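Local coordinates for protein aminotransferase (Bacillus subtilis, PDB 6L1N) that probably acts as a pyridoxal-phosphate-dependent class I aminotransferase in the biosynthesis of the dipeptide antibiotic bacilysin, at residues A[350-355]-A[364-369]. Numbering follows the deposited sequence.
Sequences VVVTPG and RHVRIS. With GLY (glycine), chain C.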
loop_
_atom_site.group_PDB
_atom_site.type_symbol
_atom_site.label_atom_id
_atom_site.label_comp_id
_atom_site.label_asym_id
_atom_site.label_seq_id
_atom_site.Cartn_x
_atom_site.Cartn_y
_atom_site.Cartn_z
ATOM N N VAL A 350 -0.116 -3.709 -32.501
ATOM C CA VAL A 350 -1.237 -3.585 -31.595
ATOM C C VAL A 350 -1.088 -4.588 -30.428
ATOM O O VAL A 350 -0.574 -5.686 -30.615
ATOM C CB VAL A 350 -2.554 -3.873 -32.342
ATOM C CG1 VAL A 350 -2.802 -2.914 -33.497
ATOM C CG2 VAL A 350 -2.579 -5.300 -32.876
ATOM N N VAL A 351 -1.598 -4.233 -29.258
ATOM C CA VAL A 351 -1.540 -5.098 -28.070
ATOM C C VAL A 351 -2.958 -5.489 -27.726
ATOM O O VAL A 351 -3.870 -4.647 -27.755
ATOM C CB VAL A 351 -0.824 -4.441 -26.878
ATOM C CG1 VAL A 351 -0.726 -5.367 -25.672
ATOM C CG2 VAL A 351 0.558 -4.027 -27.295
ATOM N N VAL A 352 -3.148 -6.800 -27.570
ATOM C CA VAL A 352 -4.305 -7.427 -26.936
ATOM C C VAL A 352 -3.728 -8.344 -25.870
ATOM O O VAL A 352 -2.550 -8.686 -25.920
ATOM C CB VAL A 352 -5.165 -8.269 -27.910
ATOM C CG1 VAL A 352 -5.716 -7.433 -29.069
ATOM C CG2 VAL A 352 -4.408 -9.454 -28.491
ATOM N N THR A 353 -4.548 -8.754 -24.930
ATOM C CA THR A 353 -4.099 -9.582 -23.846
ATOM C C THR A 353 -4.460 -11.038 -24.094
ATOM O O THR A 353 -5.654 -11.349 -24.331
ATOM C CB THR A 353 -4.782 -9.150 -22.537
ATOM O OG1 THR A 353 -4.665 -7.725 -22.400
ATOM C CG2 THR A 353 -4.124 -9.854 -21.356
ATOM N N PRO A 354 -3.457 -11.936 -24.025
ATOM C CA PRO A 354 -3.761 -13.368 -24.279
ATOM C C PRO A 354 -4.691 -13.909 -23.224
ATOM O O PRO A 354 -4.513 -13.609 -22.051
ATOM C CB PRO A 354 -2.384 -14.066 -24.237
ATOM C CG PRO A 354 -1.445 -13.075 -23.634
ATOM C CD PRO A 354 -2.018 -11.703 -23.792
ATOM N N GLY A 355 -5.707 -14.660 -23.625
ATOM C CA GLY A 355 -6.708 -15.111 -22.653
ATOM C C GLY A 355 -6.195 -16.041 -21.566
ATOM O O GLY A 355 -6.734 -16.059 -20.432
ATOM N N ARG A 364 -7.654 -19.990 -26.344
ATOM C CA ARG A 364 -8.242 -19.578 -27.588
ATOM C C ARG A 364 -9.116 -18.299 -27.483
ATOM O O ARG A 364 -9.984 -18.065 -28.325
ATOM C CB ARG A 364 -8.952 -20.776 -28.246
ATOM C CG ARG A 364 -7.958 -21.894 -28.628
ATOM C CD ARG A 364 -8.300 -22.572 -29.954
ATOM N NE ARG A 364 -8.364 -21.666 -31.074
ATOM C CZ ARG A 364 -7.314 -21.135 -31.697
ATOM N NH1 ARG A 364 -6.055 -21.428 -31.347
ATOM N NH2 ARG A 364 -7.528 -20.306 -32.681
ATOM N N HIS A 365 -8.920 -17.497 -26.423
ATOM C CA HIS A 365 -9.505 -16.153 -26.367
ATOM C C HIS A 365 -8.459 -15.076 -26.216
ATOM O O HIS A 365 -7.370 -15.326 -25.706
ATOM C CB HIS A 365 -10.544 -16.040 -25.215
ATOM C CG HIS A 365 -11.864 -16.678 -25.527
ATOM N ND1 HIS A 365 -12.108 -18.016 -25.343
ATOM C CD2 HIS A 365 -13.008 -16.154 -26.018
ATOM C CE1 HIS A 365 -13.360 -18.285 -25.672
ATOM N NE2 HIS A 365 -13.905 -17.177 -26.131
ATOM N N VAL A 366 -8.838 -13.849 -26.606
ATOM C CA VAL A 366 -8.112 -12.637 -26.230
ATOM C C VAL A 366 -9.073 -11.602 -25.660
ATOM O O VAL A 366 -10.294 -11.599 -25.949
ATOM C CB VAL A 366 -7.291 -12.020 -27.399
ATOM C CG1 VAL A 366 -6.261 -12.994 -27.916
ATOM C CG2 VAL A 366 -8.212 -11.510 -28.514
ATOM N N ARG A 367 -8.521 -10.765 -24.780
ATOM C CA ARG A 367 -9.223 -9.647 -24.178
ATOM C C ARG A 367 -8.704 -8.378 -24.875
ATOM O O ARG A 367 -7.503 -8.172 -24.991
ATOM C CB ARG A 367 -8.996 -9.589 -22.653
ATOM C CG ARG A 367 -9.925 -8.639 -21.910
ATOM C CD ARG A 367 -9.416 -8.308 -20.509
ATOM N NE ARG A 367 -8.255 -7.440 -20.526
ATOM C CZ ARG A 367 -7.654 -6.940 -19.441
ATOM N NH1 ARG A 367 -8.098 -7.230 -18.241
ATOM N NH2 ARG A 367 -6.614 -6.152 -19.578
ATOM N N ILE A 368 -9.633 -7.585 -25.386
ATOM C CA ILE A 368 -9.346 -6.320 -26.029
ATOM C C ILE A 368 -10.062 -5.221 -25.239
ATOM O O ILE A 368 -11.259 -5.224 -25.097
ATOM C CB ILE A 368 -9.835 -6.322 -27.504
ATOM C CG1 ILE A 368 -9.326 -7.600 -28.218
ATOM C CG2 ILE A 368 -9.312 -5.120 -28.241
ATOM C CD1 ILE A 368 -9.982 -7.871 -29.557
ATOM N N SER A 369 -9.298 -4.261 -24.760
ATOM C CA SER A 369 -9.805 -3.142 -23.961
ATOM C C SER A 369 -10.124 -1.919 -24.815
ATOM O O SER A 369 -9.309 -1.503 -25.611
ATOM C CB SER A 369 -8.713 -2.723 -22.996
ATOM O OG SER A 369 -8.235 -3.857 -22.288
HETATM N N GLY C . -7.718 -3.643 -15.230
HETATM C CA GLY C . -7.386 -5.028 -14.845
HETATM C C GLY C . -6.661 -5.628 -16.005
HETATM O O GLY C . -6.457 -6.823 -16.063
HETATM O OXT GLY C . -6.252 -4.878 -16.892
HETATM O O HOH W 1 -7.087 -6.452 -23.024
#
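In the antiparallel hairpin of strands 350-354 and 365-369, Thr353 and Arg367 form a hydrogen-bonded pair that carries a carboxylate-binding arginine. Thr353 N reaches Arg367 O at 3.0 Å, and Arg367 N returns an equally long bond to Thr353 O; both are nearly straight, with N-H...O angles of 173° and 170°. Gly355 N closes the row on His365 O at 2.7 Å, more bent and tilted from the carbonyl plane. Both side chains of the central pair leave the same face of the sheet. The Arg367 chain starts with CG anti to the backbone N and bends at its third torsion (chi3 72°), which brings the guanidinium round to the bound glycine. There Arg367 NH1 donates to glycine O at 2.8 Å and Arg367 NH2 to glycine OXT at 3.0 Å. Arg367 NE donates a hydrogen bond to a water at 2.9 Å, which is also hydrogen-bonded to Thr353 OG1, a bridge through which Thr353 probably helps to hold the guanidinium in place. Asn178, a probable cofactor ligand, accepts a further bond from Arg367 NH1. Val352 packs CG1 against Ile368 CG1 at 3.7 Å and CG2 against Val366; helix 337-347 touches both valines, and Phe380 of helix 374-386 also meets Val352. A strand-borne arginine gripping an amino acid carboxylate with both terminal nitrogens, as here with glycine, is characteristic of the class I aminotransferase active site.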